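Proline dehydrogenase (Bradyrhizobium japonicum USDA 110, PDB 3HAZ) probably oxidises proline to glutamate in two steps, pairing an FAD-dependent proline dehydrogenase with an NAD-dependent aldehyde dehydrogenase in one chain. Local coordinates at residues Lys337-Leu342 and Arg389-Phe394; Ser413-Gln418 and Ala436-Arg441; Ala322-Val327 and Ser381-Leu386; Val279-Ala284 and Gly310-Ala315. One frame throughout, in Å; residues are numbered along the deposited sequence.

Interaction 1 (Lys337-Leu342 and Arg389-Phe394). With FAD (flavin-adenine dinucleotide), chain C.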
# COMPACT_ATOMS: atom_id res chain seq x y z
N LYS A 337 24.10 4.75 60.53
CA LYS A 337 24.72 4.89 59.23
C LYS A 337 24.40 3.64 58.44
O LYS A 337 24.46 2.53 58.97
CB LYS A 337 26.24 5.02 59.36
CG LYS A 337 26.73 6.36 59.87
CD LYS A 337 28.23 6.48 59.63
CE LYS A 337 28.70 7.92 59.74
NZ LYS A 337 30.08 8.08 59.21
N LEU A 338 24.04 3.81 57.17
CA LEU A 338 23.70 2.68 56.31
C LEU A 338 24.54 2.69 55.05
O LEU A 338 24.93 3.74 54.55
CB LEU A 338 22.22 2.72 55.93
CG LEU A 338 21.19 2.76 57.08
CD1 LEU A 338 19.78 2.94 56.52
CD2 LEU A 338 21.29 1.50 57.93
N MET A 339 24.82 1.50 54.54
CA MET A 339 25.43 1.34 53.24
C MET A 339 24.33 0.89 52.28
O MET A 339 23.67 -0.13 52.50
CB MET A 339 26.60 0.36 53.30
CG MET A 339 27.73 0.83 54.23
SD MET A 339 29.01 -0.40 54.62
CE MET A 339 30.01 -0.35 53.12
N VAL A 340 24.11 1.68 51.24
CA VAL A 340 22.96 1.51 50.37
C VAL A 340 23.39 1.26 48.93
O VAL A 340 24.04 2.10 48.32
CB VAL A 340 22.05 2.74 50.42
CG1 VAL A 340 20.84 2.55 49.54
CG2 VAL A 340 21.65 3.02 51.87
N ARG A 341 23.02 0.10 48.40
CA ARG A 341 23.38 -0.27 47.04
C ARG A 341 22.33 0.16 46.03
O ARG A 341 21.16 -0.21 46.14
CB ARG A 341 23.57 -1.79 46.92
CG ARG A 341 24.02 -2.21 45.53
CD ARG A 341 23.74 -3.68 45.28
NE ARG A 341 24.49 -4.54 46.19
CZ ARG A 341 24.02 -5.68 46.67
NH1 ARG A 341 22.80 -6.09 46.33
NH2 ARG A 341 24.75 -6.40 47.49
N LEU A 342 22.76 0.95 45.05
CA LEU A 342 21.87 1.34 43.96
C LEU A 342 22.14 0.48 42.74
O LEU A 342 23.28 0.39 42.28
CB LEU A 342 22.05 2.82 43.61
CG LEU A 342 21.04 3.40 42.63
CD1 LEU A 342 19.64 3.49 43.27
CD2 LEU A 342 21.51 4.76 42.12
N ARG A 389 25.84 10.10 56.25
CA ARG A 389 25.02 9.10 56.94
C ARG A 389 24.81 7.89 56.04
O ARG A 389 24.93 6.74 56.48
CB ARG A 389 23.67 9.68 57.37
CG ARG A 389 22.80 8.69 58.12
CD ARG A 389 21.54 9.33 58.67
NE ARG A 389 21.83 10.43 59.59
CZ ARG A 389 22.15 10.28 60.87
NH1 ARG A 389 22.25 9.06 61.40
NH2 ARG A 389 22.39 11.34 61.63
N ILE A 390 24.48 8.15 54.78
CA ILE A 390 24.33 7.09 53.79
C ILE A 390 25.62 6.93 53.00
O ILE A 390 26.16 7.90 52.46
CB ILE A 390 23.17 7.40 52.81
CG1 ILE A 390 21.85 7.62 53.55
CG2 ILE A 390 23.03 6.28 51.77
CD1 ILE A 390 21.39 6.42 54.37
N PHE A 391 26.13 5.70 52.95
CA PHE A 391 27.28 5.37 52.11
C PHE A 391 26.77 4.65 50.86
O PHE A 391 26.41 3.48 50.92
CB PHE A 391 28.27 4.49 52.89
CG PHE A 391 29.50 4.11 52.10
CD1 PHE A 391 30.65 4.89 52.16
CD2 PHE A 391 29.52 2.94 51.34
CE1 PHE A 391 31.79 4.54 51.44
CE2 PHE A 391 30.66 2.58 50.61
CZ PHE A 391 31.79 3.38 50.67
N PRO A 392 26.71 5.37 49.73
CA PRO A 392 26.15 4.81 48.50
C PRO A 392 27.10 3.83 47.83
O PRO A 392 28.32 4.02 47.87
CB PRO A 392 25.95 6.04 47.59
CG PRO A 392 26.13 7.24 48.48
CD PRO A 392 27.06 6.79 49.57
N GLN A 393 26.54 2.78 47.24
CA GLN A 393 27.30 1.78 46.52
C GLN A 393 26.64 1.60 45.16
O GLN A 393 25.52 1.11 45.07
CB GLN A 393 27.28 0.45 47.27
CG GLN A 393 27.63 0.56 48.76
CD GLN A 393 27.21 -0.68 49.54
OE1 GLN A 393 26.02 -0.95 49.71
NE2 GLN A 393 28.19 -1.44 50.01
N PHE A 394 27.32 2.02 44.10
CA PHE A 394 26.72 2.02 42.78
C PHE A 394 27.16 0.77 42.03
O PHE A 394 28.28 0.70 41.53
CB PHE A 394 27.10 3.30 42.03
CG PHE A 394 26.74 4.55 42.78
CD1 PHE A 394 25.42 4.96 42.88
CD2 PHE A 394 27.72 5.30 43.42
CE1 PHE A 394 25.08 6.11 43.59
CE2 PHE A 394 27.39 6.45 44.12
CZ PHE A 394 26.07 6.85 44.21
PA FAD C . 23.02 -1.78 31.66
O1A FAD C . 23.28 -2.59 30.26
O2A FAD C . 23.40 -0.37 31.57
O5B FAD C . 21.44 -1.86 32.02
C5B FAD C . 20.83 -3.12 32.04
C4B FAD C . 19.45 -3.02 32.69
O4B FAD C . 18.55 -1.82 32.37
C3B FAD C . 18.68 -4.06 33.23
O3B FAD C . 19.31 -5.01 34.06
C2B FAD C . 17.39 -3.39 33.64
O2B FAD C . 17.23 -3.11 35.02
C1B FAD C . 17.25 -2.22 32.73
N9A FAD C . 16.50 -2.40 31.50
C8A FAD C . 16.80 -3.22 30.42
N7A FAD C . 15.83 -3.03 29.47
C5A FAD C . 14.93 -2.07 29.97
C6A FAD C . 13.68 -1.45 29.40
N6A FAD C . 13.20 -1.84 28.08
N1A FAD C . 13.01 -0.55 30.09
C2A FAD C . 13.45 -0.15 31.36
N3A FAD C . 14.65 -0.74 31.91
C4A FAD C . 15.35 -1.68 31.20
N1 FAD C . 19.28 -6.13 40.82
C2 FAD C . 18.16 -6.33 41.59
O2 FAD C . 16.91 -6.26 41.01
N3 FAD C . 18.30 -6.65 42.99
C4 FAD C . 19.54 -6.76 43.55
O4 FAD C . 19.67 -7.00 44.92
C4X FAD C . 20.71 -6.54 42.74
N5 FAD C . 22.08 -6.64 43.34
C5X FAD C . 23.22 -6.43 42.53
C6 FAD C . 24.56 -6.54 43.13
C7 FAD C . 25.70 -6.33 42.32
C7M FAD C . 27.08 -6.47 42.93
C8 FAD C . 25.55 -5.99 40.88
C8M FAD C . 26.77 -5.76 39.98
C9 FAD C . 24.26 -5.89 40.32
C9A FAD C . 23.07 -6.12 41.16
N10 FAD C . 21.73 -6.01 40.58
C10 FAD C . 20.57 -6.23 41.41
C1' FAD C . 21.50 -5.51 39.18
C2' FAD C . 21.41 -6.59 38.07
O2' FAD C . 21.92 -7.83 38.55
C3' FAD C . 22.14 -6.08 36.82
O3' FAD C . 23.55 -6.22 36.99
C4' FAD C . 21.81 -4.59 36.48
O4' FAD C . 20.47 -4.21 36.50
C5' FAD C . 22.52 -4.11 35.19
O5' FAD C . 22.71 -2.70 35.15
P FAD C . 24.03 -2.13 34.33
O1P FAD C . 24.13 -0.47 34.53
O2P FAD C . 25.24 -2.81 34.81
O3P FAD C . 23.87 -2.60 32.78
O HOH W 1 24.73 -2.50 51.83
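F391 gives its N-H to L338 O at 2.8 Å, the straightest (177°) of five backbone bonds that pair strands 338-342 and 390-394 in parallel within the proline dehydrogenase barrel. V340 uses both its polar backbone atoms in the ladder, donating to F391 O and accepting from Q393 N, while L338 and L342 donate to R389 O and Q393 O. The amides of M339 and R341 turn the other way, to strand 309-314. On the face carrying these two, Q393 runs extended across M339. Its OE1 accepts a hydrogen bond of 2.9 Å from a water that also donates to M339 O at 2.7 Å, and its NE2 is satisfied by E416 and N276. R341 leaves with CG anti to the backbone N (chi1 -177°) and then bends at chi3, which lays one guanidinium face against flavin C6. Its NH1 comes within 3.1 Å of FAD N5 and is paired with D280, NE with Q418, and NH2 with S237 and Y443. On the opposite face V340 CG2 meets I390 CG2 at 3.5 Å, and L342 CD2 touches the F394 ring edge. A leucine at R341 would probably cost D280 one of its two cationic partners, K239 remaining, and leave Q418 OE1 without this donor. So fixed a cation beside N5 is likely to favour electron uptake by the flavin.

Interaction 2 (Ser413-Gln418 and Ala436-Arg441)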
# COMPACT_ATOMS: atom_id res chain seq x y z
N SER A 413 35.32 10.22 47.63
CA SER A 413 35.16 9.80 49.02
C SER A 413 33.71 9.57 49.42
O SER A 413 32.81 10.30 48.99
CB SER A 413 35.79 10.83 49.95
OG SER A 413 35.15 12.09 49.81
N GLY A 414 33.48 8.58 50.28
CA GLY A 414 32.18 8.39 50.90
C GLY A 414 31.21 7.58 50.06
O GLY A 414 30.02 7.55 50.36
N PHE A 415 31.71 6.95 49.01
CA PHE A 415 30.91 6.03 48.20
C PHE A 415 31.82 5.00 47.53
O PHE A 415 33.05 5.12 47.57
CB PHE A 415 30.09 6.80 47.15
CG PHE A 415 30.92 7.38 46.03
CD1 PHE A 415 31.04 6.71 44.82
CD2 PHE A 415 31.58 8.59 46.18
CE1 PHE A 415 31.80 7.23 43.79
CE2 PHE A 415 32.34 9.12 45.16
CZ PHE A 415 32.45 8.44 43.96
N GLU A 416 31.22 3.97 46.94
CA GLU A 416 31.98 2.99 46.17
C GLU A 416 31.18 2.59 44.94
O GLU A 416 29.99 2.89 44.83
CB GLU A 416 32.29 1.75 47.02
CG GLU A 416 31.06 0.86 47.26
CD GLU A 416 31.31 -0.30 48.21
OE1 GLU A 416 32.34 -0.29 48.92
OE2 GLU A 416 30.46 -1.23 48.25
N PHE A 417 31.86 1.94 44.00
CA PHE A 417 31.17 1.24 42.93
C PHE A 417 31.17 -0.25 43.26
O PHE A 417 31.93 -0.70 44.12
CB PHE A 417 31.87 1.49 41.58
CG PHE A 417 31.74 2.90 41.09
CD1 PHE A 417 32.78 3.81 41.25
CD2 PHE A 417 30.57 3.33 40.48
CE1 PHE A 417 32.66 5.11 40.81
CE2 PHE A 417 30.44 4.64 40.03
CZ PHE A 417 31.49 5.53 40.19
N GLN A 418 30.32 -1.01 42.59
CA GLN A 418 30.33 -2.47 42.75
C GLN A 418 30.20 -3.18 41.41
O GLN A 418 29.72 -2.62 40.43
CB GLN A 418 29.21 -2.94 43.67
CG GLN A 418 29.17 -2.28 45.01
CD GLN A 418 28.13 -2.91 45.92
OE1 GLN A 418 27.16 -3.50 45.44
NE2 GLN A 418 28.34 -2.80 47.23
N ALA A 436 42.95 7.17 41.55
CA ALA A 436 43.55 6.38 42.63
C ALA A 436 42.68 6.30 43.88
O ALA A 436 42.78 5.34 44.64
CB ALA A 436 44.94 6.94 42.99
N ASP A 437 41.83 7.30 44.09
CA ASP A 437 41.00 7.34 45.30
C ASP A 437 39.72 6.53 45.17
O ASP A 437 38.96 6.38 46.13
CB ASP A 437 40.67 8.79 45.67
CG ASP A 437 41.88 9.56 46.14
OD1 ASP A 437 42.90 8.92 46.50
OD2 ASP A 437 41.82 10.81 46.16
N ILE A 438 39.47 6.00 43.97
CA ILE A 438 38.22 5.29 43.71
C ILE A 438 38.19 3.90 44.34
O ILE A 438 39.17 3.16 44.28
CB ILE A 438 37.92 5.22 42.20
CG1 ILE A 438 37.27 6.53 41.75
CG2 ILE A 438 37.00 4.06 41.89
CD1 ILE A 438 36.06 6.92 42.57
N ALA A 439 37.06 3.56 44.95
CA ALA A 439 36.87 2.24 45.52
C ALA A 439 35.79 1.48 44.76
O ALA A 439 34.77 2.05 44.38
CB ALA A 439 36.50 2.35 46.99
N TYR A 440 36.04 0.20 44.52
CA TYR A 440 35.00 -0.69 44.02
C TYR A 440 35.05 -2.06 44.69
O TYR A 440 36.12 -2.61 44.95
CB TYR A 440 35.04 -0.81 42.50
CG TYR A 440 36.27 -1.45 41.91
CD1 TYR A 440 37.38 -0.69 41.56
CD2 TYR A 440 36.31 -2.82 41.65
CE1 TYR A 440 38.51 -1.27 41.00
CE2 TYR A 440 37.42 -3.41 41.08
CZ TYR A 440 38.52 -2.63 40.76
OH TYR A 440 39.62 -3.23 40.20
N ARG A 441 33.86 -2.58 44.99
CA ARG A 441 33.70 -3.86 45.64
C ARG A 441 33.39 -4.92 44.58
O ARG A 441 32.58 -4.70 43.69
CB ARG A 441 32.53 -3.78 46.63
CG ARG A 441 32.27 -5.06 47.42
CD ARG A 441 31.17 -4.83 48.45
NE ARG A 441 31.44 -3.63 49.23
CZ ARG A 441 32.01 -3.64 50.43
NH1 ARG A 441 32.38 -4.78 50.99
NH2 ARG A 441 32.23 -2.49 51.07
O HOH W 2 35.37 5.82 45.84
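F415 reaches segment 436-441 twice: its ring sets CZ 4.2 Å from I438 CD1, and its carbonyl accepts from a water that in turn accepts from A439 N. At E416, CG stands between the backbone N and the carbonyl carbon (chi1 73°), and the extended chain carries the carboxylate across R441. That arginine grips it side-on, NE to OE2 at 2.8 Å and NH2 to OE1 at 3.1 Å. Both oxygens are met on syn sides, although the planes are 44° apart. F417 N donates to A439 O and F417 O accepts from R441 N, while CE1, at the ring edge, lies 4.2 Å from I438 CD1. Q418 lies alongside R441, Q418 NE2 3.7 Å from R441 CD, and sends a straight bond (172°) from NE2 back to E416 OE2. Topologically this is a beta-alpha-beta crossover, strands 416-420 and 440-448 linked by helix 425-434. R441 NH1 donates to the backbone O of R233 and to S193 OG, and Q393 adds another N-H to E416 OE2. A carboxylate so surrounded by donors would be expected to stay ionised, and its bond with NE2 fixes the rotation of the Q418 amide, whose OE1 accepts from R341 NE.

Interaction 3 (Ala322-Val327 and Ser381-Leu386); sequences AVIDYV and SKLLAL
D325 OD1 receives K382 NZ at 2.7 Å, a salt bridge that spans the gap between helices 320-333 and 369-384. The ammonium approaches on the syn side of the carboxylate, 17° out of its plane, and the two side chains cross at about a right angle. Only D325 starts out facing the wrong way: its CB points away from the other helix, and its carboxylate comes round to the partner, whereas K382 already points its CB toward helix 320-333. K382 does most of the spanning: it runs extended through chi3 and bends at the last torsion (chi4 65°), which swings NZ onto OD1. Beneath this bridge lies the apolar part of the contact, carried by I324. Both its branches take part. CG2 meets L386 CD1 at 3.7 Å and K382 CE at 3.9 Å, so that the methylene chain of the lysine slides past the isoleucine in the opposite direction; it also reaches L383. CD1, carried outward by an extended chi2 (175°), comes to L383 CG at 3.9 Å. L386 points its CB toward helix 320-333, and its N donates to L383 O at 2.9 Å. The contact has its charges at the solvent side and branched aliphatic groups below. Both helices belong to the outer layer of the barrel. V323, I324 and V327 pack inward on I313 of strand 309-314, V327 and L383 both cover V340 of strand 338-343, and Y326 leans on helix 287-298.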
# COMPACT_ATOMS: atom_id res chain seq x y z
N ALA A 322 11.37 7.31 46.11
CA ALA A 322 10.62 7.29 47.36
C ALA A 322 11.21 6.28 48.35
O ALA A 322 11.18 6.49 49.56
CB ALA A 322 9.15 6.99 47.09
N VAL A 323 11.74 5.17 47.83
CA VAL A 323 12.41 4.20 48.68
C VAL A 323 13.62 4.84 49.36
O VAL A 323 13.90 4.61 50.54
CB VAL A 323 12.85 2.96 47.89
CG1 VAL A 323 13.65 2.02 48.77
CG2 VAL A 323 11.63 2.23 47.29
N ILE A 324 14.34 5.66 48.59
CA ILE A 324 15.51 6.36 49.12
C ILE A 324 15.10 7.31 50.25
O ILE A 324 15.76 7.37 51.28
CB ILE A 324 16.27 7.09 48.00
CG1 ILE A 324 16.92 6.07 47.07
CG2 ILE A 324 17.33 8.01 48.59
CD1 ILE A 324 17.61 6.69 45.87
N ASP A 325 14.01 8.04 50.05
CA ASP A 325 13.49 8.92 51.11
C ASP A 325 13.18 8.11 52.36
O ASP A 325 13.49 8.54 53.48
CB ASP A 325 12.21 9.62 50.65
CG ASP A 325 12.45 10.65 49.55
OD1 ASP A 325 13.59 11.13 49.40
OD2 ASP A 325 11.48 10.99 48.85
N TYR A 326 12.55 6.96 52.17
CA TYR A 326 12.15 6.09 53.27
C TYR A 326 13.37 5.55 54.02
O TYR A 326 13.40 5.52 55.25
CB TYR A 326 11.29 4.93 52.74
CG TYR A 326 10.89 3.92 53.79
CD1 TYR A 326 9.75 4.11 54.56
CD2 TYR A 326 11.64 2.77 54.00
CE1 TYR A 326 9.37 3.18 55.52
CE2 TYR A 326 11.27 1.84 54.96
CZ TYR A 326 10.14 2.05 55.72
OH TYR A 326 9.77 1.13 56.67
N VAL A 327 14.37 5.11 53.26
CA VAL A 327 15.58 4.57 53.85
C VAL A 327 16.32 5.64 54.65
O VAL A 327 16.82 5.37 55.74
CB VAL A 327 16.50 3.94 52.78
CG1 VAL A 327 17.84 3.55 53.40
CG2 VAL A 327 15.83 2.73 52.17
N SER A 381 22.47 10.84 42.25
CA SER A 381 22.64 12.21 42.71
C SER A 381 22.02 12.38 44.09
O SER A 381 22.60 12.97 44.99
CB SER A 381 21.99 13.17 41.71
OG SER A 381 22.09 14.51 42.15
N LYS A 382 20.82 11.83 44.25
CA LYS A 382 20.09 11.87 45.51
C LYS A 382 20.91 11.22 46.63
O LYS A 382 21.07 11.79 47.70
CB LYS A 382 18.76 11.15 45.34
CG LYS A 382 17.68 11.50 46.34
CD LYS A 382 16.36 10.88 45.88
CE LYS A 382 15.31 10.92 46.97
NZ LYS A 382 14.92 12.31 47.31
N LEU A 383 21.42 10.02 46.37
CA LEU A 383 22.17 9.30 47.39
C LEU A 383 23.47 10.01 47.77
O LEU A 383 23.85 10.03 48.94
CB LEU A 383 22.47 7.86 46.93
CG LEU A 383 21.29 6.89 47.04
CD1 LEU A 383 21.56 5.65 46.20
CD2 LEU A 383 21.03 6.53 48.51
N LEU A 384 24.14 10.60 46.78
CA LEU A 384 25.40 11.28 47.05
C LEU A 384 25.21 12.43 48.03
O LEU A 384 26.07 12.70 48.87
CB LEU A 384 26.04 11.78 45.75
CG LEU A 384 26.66 10.71 44.87
CD1 LEU A 384 27.00 11.26 43.49
CD2 LEU A 384 27.90 10.09 45.53
N ALA A 385 24.06 13.09 47.94
CA ALA A 385 23.77 14.23 48.80
C ALA A 385 23.33 13.78 50.20
O ALA A 385 23.13 14.61 51.08
CB ALA A 385 22.71 15.13 48.17
N LEU A 386 23.18 12.47 50.38
CA LEU A 386 22.81 11.91 51.68
C LEU A 386 24.03 11.42 52.47
O LEU A 386 23.90 10.96 53.61
CB LEU A 386 21.76 10.79 51.51
CG LEU A 386 20.39 11.22 50.98
CD1 LEU A 386 19.45 10.03 50.78
CD2 LEU A 386 19.75 12.26 51.90

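Interaction 4 (Val279-Ala284 and Gly310-Ala315). With FAD (flavin-adenine dinucleotide), chain C.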
# COMPACT_ATOMS: atom_id res chain seq x y z
N VAL A 279 20.77 -6.47 52.23
CA VAL A 279 19.54 -7.16 51.82
C VAL A 279 19.22 -6.86 50.35
O VAL A 279 18.93 -5.71 49.98
CB VAL A 279 18.34 -6.76 52.72
CG1 VAL A 279 17.08 -7.55 52.32
CG2 VAL A 279 18.67 -6.98 54.20
N ASP A 280 19.27 -7.89 49.52
CA ASP A 280 19.03 -7.72 48.09
C ASP A 280 17.60 -7.25 47.84
O ASP A 280 16.71 -7.46 48.67
CB ASP A 280 19.27 -9.03 47.33
CG ASP A 280 20.75 -9.38 47.20
OD1 ASP A 280 21.62 -8.50 47.46
OD2 ASP A 280 21.05 -10.53 46.82
N ALA A 281 17.38 -6.63 46.68
CA ALA A 281 16.04 -6.24 46.27
C ALA A 281 15.54 -7.25 45.25
O ALA A 281 16.27 -7.65 44.34
CB ALA A 281 16.06 -4.84 45.67
N GLU A 282 14.29 -7.67 45.41
CA GLU A 282 13.72 -8.70 44.54
C GLU A 282 12.54 -8.16 43.73
O GLU A 282 12.59 -7.02 43.27
CB GLU A 282 13.36 -9.94 45.38
CG GLU A 282 14.59 -10.45 46.17
CD GLU A 282 14.35 -11.73 46.95
OE1 GLU A 282 14.29 -12.81 46.33
OE2 GLU A 282 14.25 -11.65 48.19
N GLU A 283 11.48 -8.95 43.56
CA GLU A 283 10.38 -8.51 42.70
C GLU A 283 9.63 -7.31 43.28
O GLU A 283 9.63 -7.09 44.49
CB GLU A 283 9.40 -9.66 42.44
CG GLU A 283 10.02 -10.89 41.80
CD GLU A 283 10.69 -11.82 42.81
OE1 GLU A 283 10.81 -11.46 44.00
OE2 GLU A 283 11.08 -12.93 42.41
N ALA A 284 8.99 -6.56 42.40
CA ALA A 284 8.27 -5.36 42.80
C ALA A 284 7.15 -5.64 43.80
O ALA A 284 6.87 -4.80 44.66
CB ALA A 284 7.71 -4.63 41.57
N GLY A 310 22.54 -2.55 55.44
CA GLY A 310 22.05 -1.88 54.26
C GLY A 310 21.16 -2.73 53.37
O GLY A 310 20.81 -3.88 53.70
N LEU A 311 20.79 -2.16 52.23
CA LEU A 311 19.87 -2.81 51.30
C LEU A 311 20.11 -2.29 49.90
O LEU A 311 20.72 -1.24 49.70
CB LEU A 311 18.43 -2.51 51.69
CG LEU A 311 17.87 -1.18 51.15
CD1 LEU A 311 16.35 -1.14 51.28
CD2 LEU A 311 18.51 0.01 51.84
N ALA A 312 19.62 -3.05 48.92
CA ALA A 312 19.67 -2.63 47.53
C ALA A 312 18.36 -1.93 47.16
O ALA A 312 17.30 -2.28 47.69
CB ALA A 312 19.90 -3.83 46.62
N ILE A 313 18.46 -0.95 46.27
CA ILE A 313 17.30 -0.23 45.74
C ILE A 313 17.39 -0.22 44.21
O ILE A 313 18.42 0.16 43.65
CB ILE A 313 17.25 1.21 46.26
CG1 ILE A 313 17.21 1.23 47.80
CG2 ILE A 313 16.04 1.95 45.69
CD1 ILE A 313 17.46 2.61 48.39
N GLN A 314 16.31 -0.64 43.56
CA GLN A 314 16.29 -0.78 42.11
C GLN A 314 15.77 0.48 41.41
O GLN A 314 14.59 0.83 41.52
CB GLN A 314 15.43 -1.98 41.71
CG GLN A 314 15.86 -3.32 42.30
CD GLN A 314 14.67 -4.20 42.64
OE1 GLN A 314 13.67 -3.73 43.19
NE2 GLN A 314 14.77 -5.49 42.32
N ALA A 315 16.65 1.15 40.68
CA ALA A 315 16.30 2.39 40.01
C ALA A 315 15.36 2.18 38.82
O ALA A 315 14.78 3.13 38.33
CB ALA A 315 17.56 3.13 39.57
PA FAD C . 23.02 -1.78 31.66
O1A FAD C . 23.28 -2.59 30.26
O2A FAD C . 23.40 -0.37 31.57
O5B FAD C . 21.44 -1.86 32.02
C5B FAD C . 20.83 -3.12 32.04
C4B FAD C . 19.45 -3.02 32.69
O4B FAD C . 18.55 -1.82 32.37
C3B FAD C . 18.68 -4.06 33.23
O3B FAD C . 19.31 -5.01 34.06
C2B FAD C . 17.39 -3.39 33.64
O2B FAD C . 17.23 -3.11 35.02
C1B FAD C . 17.25 -2.22 32.73
N9A FAD C . 16.50 -2.40 31.50
C8A FAD C . 16.80 -3.22 30.42
N7A FAD C . 15.83 -3.03 29.47
C5A FAD C . 14.93 -2.07 29.97
C6A FAD C . 13.68 -1.45 29.40
N6A FAD C . 13.20 -1.84 28.08
N1A FAD C . 13.01 -0.55 30.09
C2A FAD C . 13.45 -0.15 31.36
N3A FAD C . 14.65 -0.74 31.91
C4A FAD C . 15.35 -1.68 31.20
N1 FAD C . 19.28 -6.13 40.82
C2 FAD C . 18.16 -6.33 41.59
O2 FAD C . 16.91 -6.26 41.01
N3 FAD C . 18.30 -6.65 42.99
C4 FAD C . 19.54 -6.76 43.55
O4 FAD C . 19.67 -7.00 44.92
C4X FAD C . 20.71 -6.54 42.74
N5 FAD C . 22.08 -6.64 43.34
C5X FAD C . 23.22 -6.43 42.53
C6 FAD C . 24.56 -6.54 43.13
C7 FAD C . 25.70 -6.33 42.32
C7M FAD C . 27.08 -6.47 42.93
C8 FAD C . 25.55 -5.99 40.88
C8M FAD C . 26.77 -5.76 39.98
C9 FAD C . 24.26 -5.89 40.32
C9A FAD C . 23.07 -6.12 41.16
N10 FAD C . 21.73 -6.01 40.58
C10 FAD C . 20.57 -6.23 41.41
C1' FAD C . 21.50 -5.51 39.18
C2' FAD C . 21.41 -6.59 38.07
O2' FAD C . 21.92 -7.83 38.55
C3' FAD C . 22.14 -6.08 36.82
O3' FAD C . 23.55 -6.22 36.99
C4' FAD C . 21.81 -4.59 36.48
O4' FAD C . 20.47 -4.21 36.50
C5' FAD C . 22.52 -4.11 35.19
O5' FAD C . 22.71 -2.70 35.15
P FAD C . 24.03 -2.13 34.33
O1P FAD C . 24.13 -0.47 34.53
O2P FAD C . 25.24 -2.81 34.81
O3P FAD C . 23.87 -2.60 32.78
O HOH W 3 16.52 -4.43 49.25
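V279 and L311 form a single parallel bridge, V279 N donating to G310 O at 3.0 Å and V279 O accepting from A312 N at 2.9 Å, after which 279-284 leaves the sheet as a loop. A281 follows, its CB resting 3.4 Å from Q314 CD and 4.1 Å from A312 CB. Q314 keeps CG anti to the carbonyl carbon (chi1 -58°) and bends at chi2, which carries its amide across to the loop. There both N-H groups of NE2 are spent, one on E282 O at 2.8 Å and the other, nearly straight (173°), on FAD O2 at 2.6 Å; OE1 is taken by Q317. As in other beta/alpha barrels, the cofactor site lies at the C-terminal ends of the strands. The pyrimidine edge of the flavin is read by backbone as well as side chain: A281 N donates to FAD O4, and A281 O accepts from FAD N3 at 2.6 Å. A leucine in place of Q314 would probably leave FAD O2 and E282 O without their shared donor and the loop less firmly tied to the strand. D280 points CB away from 310-315, 3.2 Å from FAD O4, and its carboxylate pairs with K239 and R341.

All four contacts belong to one barrel, yet each has the chemistry of its place. Interactions 4, 1 and 2 follow the curling parallel sheet, with strands 309-314 and 338-343 neighbours between 4 and 1, and 390-395 and 416-420 between 1 and 2. All three are buried, and polar side chains on the flavin face join them: D280 to R341, R341 to Q418, Q393 to E416. Interactions 1 and 4 meet FAD at N5 and along the pyrimidine edge, and Q418 of interaction 2 also touches it. Interaction 3 differs. It is partly buried, pairs helices instead of strands, keeps its charges near solvent, and meets the others through packing, mostly apolar, on the outer side of the sheet.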